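Local coordinates for mevalonate kinase, putative (Leishmania major, PDB 2HFU), which probably catalyses the ATP-dependent phosphorylation of (R)-mevalonate to (R)-5-phosphomevalonate, the first step from mevalonate toward isopentenyl diphosphate, at residues A[25-30]-A[281-286]; A[34-39]-A[168-173]; A[79-84]-A[117-122]. All blocks are in the same frame, centred on the assembly; numbering follows the deposited sequence.

Contact 1 (A[25-30]-A[281-286]); sequences FGEHFV and AKLSGT. With MEV ((R)-mevalonate), chain C.
The carboxylate of E27 reaches across to K282 and to the backbone of G285. E27 OE2 takes the salt bridge from K282 NZ at 2.7 Å on the syn side, 20° out of the carboxylate plane, while OE1 gets a weaker share of the same ammonium. The anti lone pair of E27 OE1 is used by G285 N, 2.8 Å away and nearly straight at 167°. The bend of E27 at chi2 (-91°) turns the carboxylate to both donors. K282 NZ also donates to L283 O and to L24 O, so a buried charge is held by several acceptors, which fixes its position. Further along, H28 NE2 donates to T286 O at 2.7 Å; the oxygen lies in the imidazole plane, although the N-H arrives from above the carbonyl plane. In this GHMP kinase the pairing joins the loop after strand 17-25 to strand 280-284 and the turn after it, at the mevalonate site: H28 N donates to the ligand's O7 at 2.7 Å, and methyl C6 sits over the centre of the imidazole face. T286 OG1, hydrogen-bonded to T201, lies beside mevalonate C8. Outward from the polar core, L283 CD1 packs against E27 CG at 4.0 Å, and V204, V205 and V208 of helix 201-214 touch H28.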
loop_
_atom_site.group_PDB
_atom_site.type_symbol
_atom_site.label_atom_id
_atom_site.label_comp_id
_atom_site.label_asym_id
_atom_site.label_seq_id
_atom_site.Cartn_x
_atom_site.Cartn_y
_atom_site.Cartn_z
ATOM N N PHE A 25 -3.746 7.092 -8.061
ATOM C CA PHE A 25 -3.901 7.033 -9.514
ATOM C C PHE A 25 -2.963 6.016 -10.166
ATOM O O PHE A 25 -1.822 5.868 -9.772
ATOM C CB PHE A 25 -3.664 8.394 -10.158
ATOM C CG PHE A 25 -4.623 9.456 -9.723
ATOM C CD1 PHE A 25 -5.660 9.841 -10.537
ATOM C CD2 PHE A 25 -4.474 10.091 -8.510
ATOM C CE1 PHE A 25 -6.523 10.810 -10.143
ATOM C CE2 PHE A 25 -5.353 11.069 -8.126
ATOM C CZ PHE A 25 -6.370 11.420 -8.938
ATOM N N GLY A 26 -3.464 5.337 -11.187
ATOM C CA GLY A 26 -2.615 4.755 -12.204
ATOM C C GLY A 26 -2.339 3.264 -12.112
ATOM O O GLY A 26 -1.534 2.743 -12.857
ATOM N N GLU A 27 -3.030 2.565 -11.227
ATOM C CA GLU A 27 -2.954 1.108 -11.226
ATOM C C GLU A 27 -3.236 0.585 -12.637
ATOM O O GLU A 27 -4.055 1.158 -13.371
ATOM C CB GLU A 27 -3.910 0.476 -10.210
ATOM C CG GLU A 27 -5.371 0.879 -10.348
ATOM C CD GLU A 27 -5.713 2.087 -9.501
ATOM O OE1 GLU A 27 -5.744 1.949 -8.260
ATOM O OE2 GLU A 27 -5.943 3.169 -10.072
ATOM N N HIS A 28 -2.522 -0.477 -13.002
ATOM C CA HIS A 28 -2.613 -1.135 -14.311
ATOM C C HIS A 28 -2.009 -0.357 -15.479
ATOM O O HIS A 28 -1.271 -0.927 -16.285
ATOM C CB HIS A 28 -4.043 -1.593 -14.624
ATOM C CG HIS A 28 -4.514 -2.710 -13.750
ATOM N ND1 HIS A 28 -4.118 -4.015 -13.939
ATOM C CD2 HIS A 28 -5.327 -2.716 -12.668
ATOM C CE1 HIS A 28 -4.676 -4.780 -13.018
ATOM N NE2 HIS A 28 -5.412 -4.015 -12.233
ATOM N N PHE A 29 -2.325 0.932 -15.573
ATOM C CA PHE A 29 -1.778 1.775 -16.637
ATOM C C PHE A 29 -0.281 2.023 -16.458
ATOM O O PHE A 29 0.440 2.202 -17.437
ATOM C CB PHE A 29 -2.540 3.098 -16.744
ATOM C CG PHE A 29 -3.983 2.930 -17.143
ATOM C CD1 PHE A 29 -5.003 3.235 -16.248
ATOM C CD2 PHE A 29 -4.322 2.450 -18.409
ATOM C CE1 PHE A 29 -6.340 3.071 -16.606
ATOM C CE2 PHE A 29 -5.657 2.285 -18.780
ATOM C CZ PHE A 29 -6.665 2.597 -17.876
ATOM N N VAL A 30 0.172 2.014 -15.206
ATOM C CA VAL A 30 1.588 2.190 -14.874
ATOM C C VAL A 30 2.456 1.079 -15.478
ATOM O O VAL A 30 3.622 1.308 -15.816
ATOM C CB VAL A 30 1.802 2.289 -13.333
ATOM C CG1 VAL A 30 1.407 0.986 -12.628
ATOM C CG2 VAL A 30 3.236 2.700 -12.990
ATOM N N ALA A 281 -14.056 8.731 -5.581
ATOM C CA ALA A 281 -14.027 7.350 -5.120
ATOM C C ALA A 281 -13.670 6.428 -6.274
ATOM O O ALA A 281 -14.145 6.604 -7.396
ATOM C CB ALA A 281 -15.368 6.954 -4.510
ATOM N N LYS A 282 -12.826 5.442 -5.989
ATOM C CA LYS A 282 -12.321 4.551 -7.021
ATOM C C LYS A 282 -11.743 3.287 -6.412
ATOM O O LYS A 282 -11.410 3.248 -5.221
ATOM C CB LYS A 282 -11.275 5.259 -7.901
ATOM C CG LYS A 282 -10.029 5.761 -7.170
ATOM C CD LYS A 282 -9.047 6.402 -8.135
ATOM C CE LYS A 282 -8.290 5.372 -8.976
ATOM N NZ LYS A 282 -7.356 4.548 -8.158
ATOM N N LEU A 283 -11.636 2.253 -7.237
ATOM C CA LEU A 283 -10.900 1.063 -6.863
ATOM C C LEU A 283 -9.434 1.452 -6.695
ATOM O O LEU A 283 -8.964 2.419 -7.302
ATOM C CB LEU A 283 -11.069 -0.044 -7.915
ATOM C CG LEU A 283 -10.521 0.115 -9.339
ATOM C CD1 LEU A 283 -9.057 -0.311 -9.424
ATOM C CD2 LEU A 283 -11.352 -0.702 -10.313
ATOM N N SER A 284 -8.725 0.713 -5.856
ATOM C CA SER A 284 -7.319 0.989 -5.621
ATOM C C SER A 284 -6.514 -0.295 -5.718
ATOM O O SER A 284 -6.708 -1.217 -4.921
ATOM C CB SER A 284 -7.114 1.661 -4.258
ATOM O OG SER A 284 -5.737 1.885 -4.001
ATOM N N GLY A 285 -5.621 -0.345 -6.703
ATOM C CA GLY A 285 -4.707 -1.468 -6.867
ATOM C C GLY A 285 -5.124 -2.435 -7.957
ATOM O O GLY A 285 -5.472 -2.032 -9.072
ATOM N N THR A 286 -5.099 -3.720 -7.621
ATOM C CA THR A 286 -5.352 -4.786 -8.583
ATOM C C THR A 286 -6.780 -4.798 -9.136
ATOM O O THR A 286 -6.992 -5.135 -10.302
ATOM C CB THR A 286 -4.982 -6.149 -7.958
ATOM O OG1 THR A 286 -3.560 -6.229 -7.834
ATOM C CG2 THR A 286 -5.320 -7.305 -8.898
HETATM C C8 MEV C . -1.231 -3.611 -8.295
HETATM O O8 MEV C . -1.005 -3.280 -6.920
HETATM C C2 MEV C . -0.907 -2.403 -9.174
HETATM C C3 MEV C . -0.714 -2.723 -10.663
HETATM O O7 MEV C . -0.586 -1.485 -11.369
HETATM C C4 MEV C . 0.527 -3.585 -10.935
HETATM C C5 MEV C . 1.855 -2.871 -10.758
HETATM O O3 MEV C . 2.891 -3.568 -10.734
HETATM O O4 MEV C . 1.899 -1.625 -10.645
HETATM C C6 MEV C . -1.947 -3.425 -11.222
#

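Contact 2 (A[34-39]-A[168-173]); sequences AEAIVA and ILYRRQ. With MEV ((R)-mevalonate), chain C.
One face of the R171 guanidinium is covered by L169 CD2, which lies 3.5 Å above the plane and over its centre, while E35 OE2 sits at the edge, 2.8 Å from R171 NH2. The carboxylate and guanidinium planes are 82° apart, and NH2 comes to OE2 from above the carboxylate plane, so this salt bridge is made by one oxygen and one nitrogen. The two side chains run alongside each other and point the same way; R171 is bent at chi2 and chi3 but still leads out along the extended E35. On the other side of the sheet, the Y170 ring has mevalonate O4 at its edge, with Y170 OH donating to it at 2.7 Å. A36 CB approaches Y170 CD1 obliquely at 3.6 Å, as does V38 CG2, and F179 meets the ring nearly parallel. Beneath them runs an antiparallel pairing of strands 36-52 and 166-173: A36 with Y170 and V38 with I168 are hydrogen-bonded pairs, flanking the non-hydrogen-bonded pair I37 with L169. A water joins A34 O to R172 N just beyond the A36-Y170 pair. R172 NH2 lies 3.0 Å from mevalonate O3, in reach of the same carboxylate that Y170 holds. A hydroxyl on one carboxylate oxygen and a guanidinium near the other would probably stabilise its negative charge, while on the opposite face E35, whose OE1 is bridged to R234, probably offsets part of the charge of both R171 and R234.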
loop_
_atom_site.group_PDB
_atom_site.type_symbol
_atom_site.label_atom_id
_atom_site.label_comp_id
_atom_site.label_asym_id
_atom_site.label_seq_id
_atom_site.Cartn_x
_atom_site.Cartn_y
_atom_site.Cartn_z
ATOM N N ALA A 34 2.653 4.593 -17.975
ATOM C CA ALA A 34 2.009 5.789 -17.425
ATOM C C ALA A 34 2.491 6.096 -16.009
ATOM O O ALA A 34 2.959 5.208 -15.295
ATOM C CB ALA A 34 0.484 5.638 -17.454
ATOM N N GLU A 35 2.373 7.358 -15.610
ATOM C CA GLU A 35 2.727 7.777 -14.254
ATOM C C GLU A 35 1.633 7.405 -13.257
ATOM O O GLU A 35 0.438 7.562 -13.535
ATOM C CB GLU A 35 2.988 9.284 -14.201
ATOM C CG GLU A 35 4.138 9.754 -15.080
ATOM C CD GLU A 35 4.395 11.247 -14.974
ATOM O OE1 GLU A 35 3.646 11.949 -14.264
ATOM O OE2 GLU A 35 5.352 11.726 -15.611
ATOM N N ALA A 36 2.049 6.907 -12.098
ATOM C CA ALA A 36 1.123 6.547 -11.034
ATOM C C ALA A 36 1.369 7.389 -9.786
ATOM O O ALA A 36 2.493 7.830 -9.531
ATOM C CB ALA A 36 1.235 5.064 -10.704
ATOM N N ILE A 37 0.308 7.622 -9.020
ATOM C CA ILE A 37 0.437 8.303 -7.736
ATOM C C ILE A 37 0.101 7.325 -6.615
ATOM O O ILE A 37 -1.019 6.812 -6.522
ATOM C CB ILE A 37 -0.433 9.584 -7.665
ATOM C CG1 ILE A 37 -0.044 10.560 -8.786
ATOM C CG2 ILE A 37 -0.291 10.249 -6.285
ATOM C CD1 ILE A 37 -0.976 11.761 -8.938
ATOM N N VAL A 38 1.100 7.061 -5.782
ATOM C CA VAL A 38 0.974 6.118 -4.684
ATOM C C VAL A 38 1.039 6.901 -3.376
ATOM O O VAL A 38 1.871 7.808 -3.228
ATOM C CB VAL A 38 2.093 5.047 -4.749
ATOM C CG1 VAL A 38 1.975 4.054 -3.611
ATOM C CG2 VAL A 38 2.065 4.318 -6.094
ATOM N N ALA A 39 0.159 6.562 -2.437
ATOM C CA ALA A 39 0.113 7.258 -1.157
ATOM C C ALA A 39 0.494 6.353 0.004
ATOM O O ALA A 39 -0.202 5.384 0.305
ATOM C CB ALA A 39 -1.261 7.864 -0.928
ATOM N N ILE A 168 3.812 9.772 -3.605
ATOM C CA ILE A 168 4.946 9.269 -4.376
ATOM C C ILE A 168 4.566 9.062 -5.841
ATOM O O ILE A 168 3.585 8.378 -6.146
ATOM C CB ILE A 168 5.482 7.945 -3.754
ATOM C CG1 ILE A 168 6.121 8.207 -2.384
ATOM C CG2 ILE A 168 6.480 7.254 -4.690
ATOM C CD1 ILE A 168 6.376 6.967 -1.563
ATOM N N LEU A 169 5.348 9.662 -6.738
ATOM C CA LEU A 169 5.194 9.428 -8.167
ATOM C C LEU A 169 5.940 8.160 -8.561
ATOM O O LEU A 169 7.144 8.032 -8.322
ATOM C CB LEU A 169 5.696 10.622 -8.981
ATOM C CG LEU A 169 5.280 10.680 -10.455
ATOM C CD1 LEU A 169 3.826 11.128 -10.596
ATOM C CD2 LEU A 169 6.198 11.609 -11.220
ATOM N N TYR A 170 5.206 7.232 -9.165
ATOM C CA TYR A 170 5.711 5.910 -9.508
ATOM C C TYR A 170 5.539 5.667 -11.006
ATOM O O TYR A 170 4.423 5.728 -11.531
ATOM C CB TYR A 170 4.995 4.857 -8.642
ATOM C CG TYR A 170 4.831 3.449 -9.206
ATOM C CD1 TYR A 170 3.596 2.798 -9.128
ATOM C CD2 TYR A 170 5.903 2.754 -9.774
ATOM C CE1 TYR A 170 3.425 1.504 -9.615
ATOM C CE2 TYR A 170 5.742 1.457 -10.272
ATOM C CZ TYR A 170 4.497 0.841 -10.188
ATOM O OH TYR A 170 4.324 -0.436 -10.676
ATOM N N ARG A 171 6.656 5.429 -11.691
ATOM C CA ARG A 171 6.635 5.112 -13.121
ATOM C C ARG A 171 7.726 4.119 -13.521
ATOM O O ARG A 171 8.758 4.008 -12.858
ATOM C CB ARG A 171 6.716 6.385 -13.982
ATOM C CG ARG A 171 8.126 6.907 -14.259
ATOM C CD ARG A 171 8.504 8.167 -13.502
ATOM N NE ARG A 171 7.991 9.377 -14.147
ATOM C CZ ARG A 171 8.416 10.615 -13.888
ATOM N NH1 ARG A 171 9.372 10.827 -12.989
ATOM N NH2 ARG A 171 7.884 11.650 -14.531
ATOM N N ARG A 172 7.476 3.398 -14.609
ATOM C CA ARG A 172 8.460 2.493 -15.194
ATOM C C ARG A 172 9.314 3.281 -16.182
ATOM O O ARG A 172 8.816 3.743 -17.212
ATOM C CB ARG A 172 7.763 1.329 -15.900
ATOM C CG ARG A 172 6.732 0.599 -15.053
ATOM C CD ARG A 172 7.296 -0.496 -14.170
ATOM N NE ARG A 172 6.230 -1.250 -13.514
ATOM C CZ ARG A 172 6.340 -2.507 -13.097
ATOM N NH1 ARG A 172 7.474 -3.178 -13.271
ATOM N NH2 ARG A 172 5.309 -3.100 -12.512
ATOM N N GLN A 173 10.597 3.434 -15.859
ATOM C CA GLN A 173 11.486 4.316 -16.614
ATOM C C GLN A 173 12.923 3.798 -16.710
ATOM O O GLN A 173 13.584 3.571 -15.695
ATOM C CB GLN A 173 11.467 5.718 -15.994
ATOM C CG GLN A 173 12.325 6.759 -16.699
ATOM C CD GLN A 173 12.341 8.087 -15.962
ATOM O OE1 GLN A 173 11.297 8.572 -15.520
ATOM N NE2 GLN A 173 13.525 8.678 -15.828
HETATM C C8 MEV C . -1.231 -3.611 -8.295
HETATM O O8 MEV C . -1.005 -3.280 -6.920
HETATM C C2 MEV C . -0.907 -2.403 -9.174
HETATM C C3 MEV C . -0.714 -2.723 -10.663
HETATM O O7 MEV C . -0.586 -1.485 -11.369
HETATM C C4 MEV C . 0.527 -3.585 -10.935
HETATM C C5 MEV C . 1.855 -2.871 -10.758
HETATM O O3 MEV C . 2.891 -3.568 -10.734
HETATM O O4 MEV C . 1.899 -1.625 -10.645
HETATM C C6 MEV C . -1.947 -3.425 -11.222
HETATM O O HOH W 1 4.954 3.592 -15.674
#

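Contact 3 (A[79-84]-A[117-122]); sequences IKAHQL and SDVVAF
With chi1 at -72°, H82 sets its CG beside its own backbone N, and the imidazole reaches from helix 70-88 toward helix 114-129. D118 answers with CG anti to its backbone N, which swings the carboxylate out to meet it. Here two helices of the GHMP kinase N-terminal family region pack side by side with their N-to-C directions 32° apart, and the local axes approach to 10.2 Å. Polar contact between them rests on a His-carboxylate hydrogen bond: H82 NE2 donates to D118 OD1 at 3.0 Å along a nearly straight line of 171°. The acceptor lies in the imidazole plane, whereas the nitrogen meets OD1 on its syn side and somewhat out of the carboxylate plane. Ring and carboxylate planes stand almost perpendicular, and the second branch, to OD2, is weak. That oxygen has its stronger partner in Q78 NE2, a residue just before 79-84 on the same helix as H82, so the carboxylate is gripped from two points of one helix. Buried as it is, the aspartate would probably be stabilised in its charged form by these donors.

Around the polar pair the packing is apolar. A81 CB touches V119 CG1 at 3.9 Å, and V119 also packs on A143 and E147 of helix 136-147. The F122 ring crosses that of H82 obliquely, centroids 4.8 Å apart, with CD2 of each ring in contact. Next to CD2 on the same side of the phenyl ring, F122 CE2 brings its edge to the backbone, 3.4 Å from H82 O, which lies in the ring plane.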
loop_
_atom_site.group_PDB
_atom_site.type_symbol
_atom_site.label_atom_id
_atom_site.label_comp_id
_atom_site.label_asym_id
_atom_site.label_seq_id
_atom_site.Cartn_x
_atom_site.Cartn_y
_atom_site.Cartn_z
ATOM N N ILE A 79 7.119 -16.128 6.725
ATOM C CA ILE A 79 8.299 -16.909 7.101
ATOM C C ILE A 79 9.424 -16.725 6.076
ATOM O O ILE A 79 10.554 -16.394 6.444
ATOM C CB ILE A 79 7.928 -18.410 7.289
ATOM C CG1 ILE A 79 7.074 -18.588 8.551
ATOM C CG2 ILE A 79 9.183 -19.283 7.360
ATOM C CD1 ILE A 79 6.336 -19.920 8.641
ATOM N N LYS A 80 9.096 -16.924 4.799
ATOM C CA LYS A 80 10.032 -16.708 3.695
ATOM C C LYS A 80 10.533 -15.271 3.672
ATOM O O LYS A 80 11.726 -15.032 3.500
ATOM C CB LYS A 80 9.374 -17.018 2.346
ATOM C CG LYS A 80 8.915 -18.453 2.159
ATOM C CD LYS A 80 8.421 -18.676 0.735
ATOM N N ALA A 81 9.607 -14.329 3.852
ATOM C CA ALA A 81 9.891 -12.900 3.759
ATOM C C ALA A 81 10.866 -12.415 4.829
ATOM O O ALA A 81 11.859 -11.749 4.513
ATOM C CB ALA A 81 8.591 -12.103 3.821
ATOM N N HIS A 82 10.571 -12.746 6.087
ATOM C CA HIS A 82 11.437 -12.394 7.211
ATOM C C HIS A 82 12.821 -13.015 7.067
ATOM O O HIS A 82 13.826 -12.362 7.351
ATOM C CB HIS A 82 10.822 -12.829 8.544
ATOM C CG HIS A 82 9.645 -12.006 8.971
ATOM N ND1 HIS A 82 8.808 -12.391 9.994
ATOM C CD2 HIS A 82 9.161 -10.828 8.513
ATOM C CE1 HIS A 82 7.868 -11.478 10.158
ATOM N NE2 HIS A 82 8.056 -10.522 9.268
ATOM N N GLN A 83 12.865 -14.274 6.630
ATOM C CA GLN A 83 14.131 -14.976 6.437
ATOM C C GLN A 83 14.966 -14.323 5.336
ATOM O O GLN A 83 16.192 -14.251 5.443
ATOM C CB GLN A 83 13.904 -16.469 6.158
ATOM C CG GLN A 83 15.160 -17.345 6.295
ATOM C CD GLN A 83 15.869 -17.169 7.632
ATOM O OE1 GLN A 83 15.257 -17.316 8.690
ATOM N NE2 GLN A 83 17.159 -16.856 7.585
ATOM N N LEU A 84 14.297 -13.829 4.296
ATOM C CA LEU A 84 14.980 -13.096 3.225
ATOM C C LEU A 84 15.634 -11.814 3.741
ATOM O O LEU A 84 16.774 -11.516 3.387
ATOM C CB LEU A 84 14.027 -12.793 2.065
ATOM C CG LEU A 84 13.744 -13.951 1.104
ATOM C CD1 LEU A 84 12.514 -13.658 0.280
ATOM C CD2 LEU A 84 14.937 -14.246 0.200
ATOM N N SER A 117 4.780 -3.177 4.573
ATOM C CA SER A 117 4.804 -2.499 5.877
ATOM C C SER A 117 5.495 -3.374 6.920
ATOM O O SER A 117 6.333 -2.895 7.694
ATOM C CB SER A 117 3.378 -2.172 6.333
ATOM O OG SER A 117 2.632 -1.576 5.281
ATOM N N ASP A 118 5.128 -4.654 6.921
ATOM C CA ASP A 118 5.745 -5.683 7.765
ATOM C C ASP A 118 7.273 -5.741 7.587
ATOM O O ASP A 118 8.012 -5.508 8.544
ATOM C CB ASP A 118 5.088 -7.040 7.471
ATOM C CG ASP A 118 5.722 -8.204 8.232
ATOM O OD1 ASP A 118 6.474 -7.998 9.211
ATOM O OD2 ASP A 118 5.505 -9.385 7.907
ATOM N N VAL A 119 7.739 -6.011 6.368
ATOM C CA VAL A 119 9.184 -6.153 6.128
ATOM C C VAL A 119 9.970 -4.844 6.300
ATOM O O VAL A 119 11.159 -4.881 6.619
ATOM C CB VAL A 119 9.541 -6.852 4.769
ATOM C CG1 VAL A 119 9.176 -8.336 4.803
ATOM C CG2 VAL A 119 8.891 -6.150 3.578
ATOM N N VAL A 120 9.314 -3.699 6.089
ATOM C CA VAL A 120 9.954 -2.402 6.339
ATOM C C VAL A 120 10.157 -2.189 7.837
ATOM O O VAL A 120 11.256 -1.835 8.275
ATOM C CB VAL A 120 9.167 -1.212 5.728
ATOM C CG1 VAL A 120 9.641 0.116 6.312
ATOM C CG2 VAL A 120 9.305 -1.200 4.215
ATOM N N ALA A 121 9.098 -2.410 8.611
ATOM C CA ALA A 121 9.165 -2.293 10.069
ATOM C C ALA A 121 10.240 -3.223 10.635
ATOM O O ALA A 121 11.035 -2.818 11.484
ATOM C CB ALA A 121 7.810 -2.587 10.691
ATOM N N PHE A 122 10.262 -4.457 10.133
ATOM C CA PHE A 122 11.248 -5.466 10.522
ATOM C C PHE A 122 12.681 -5.036 10.190
ATOM O O PHE A 122 13.585 -5.220 11.005
ATOM C CB PHE A 122 10.904 -6.809 9.859
ATOM C CG PHE A 122 11.810 -7.953 10.247
ATOM C CD1 PHE A 122 12.270 -8.102 11.554
ATOM C CD2 PHE A 122 12.168 -8.907 9.304
ATOM C CE1 PHE A 122 13.096 -9.170 11.906
ATOM C CE2 PHE A 122 12.990 -9.983 9.643
ATOM C CZ PHE A 122 13.449 -10.118 10.948
#

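In the fold
From the N terminus, strand 17-25 runs into the loop that holds residues 25-30, whose partner 281-286 lies more than 250 residues later; contact 1 therefore closes the longest loop and ties the loop between strands 17-25 and 36-52 of the mixed sheet to the edge strand 280-284 of the four-stranded antiparallel sheet. Contact 2 is nested within it, joining strand 36-52 to strand 166-173, and contact 3, between helices 70-88 and 114-129, is nested within both. Contacts 1 and 2 touch directly, F25 O lying 2.9 Å from I37 N in a probable hydrogen bond, and both reach mevalonate. Contact 3 stands apart, its centre about 25 Å from that of contact 1, across the chain's centre.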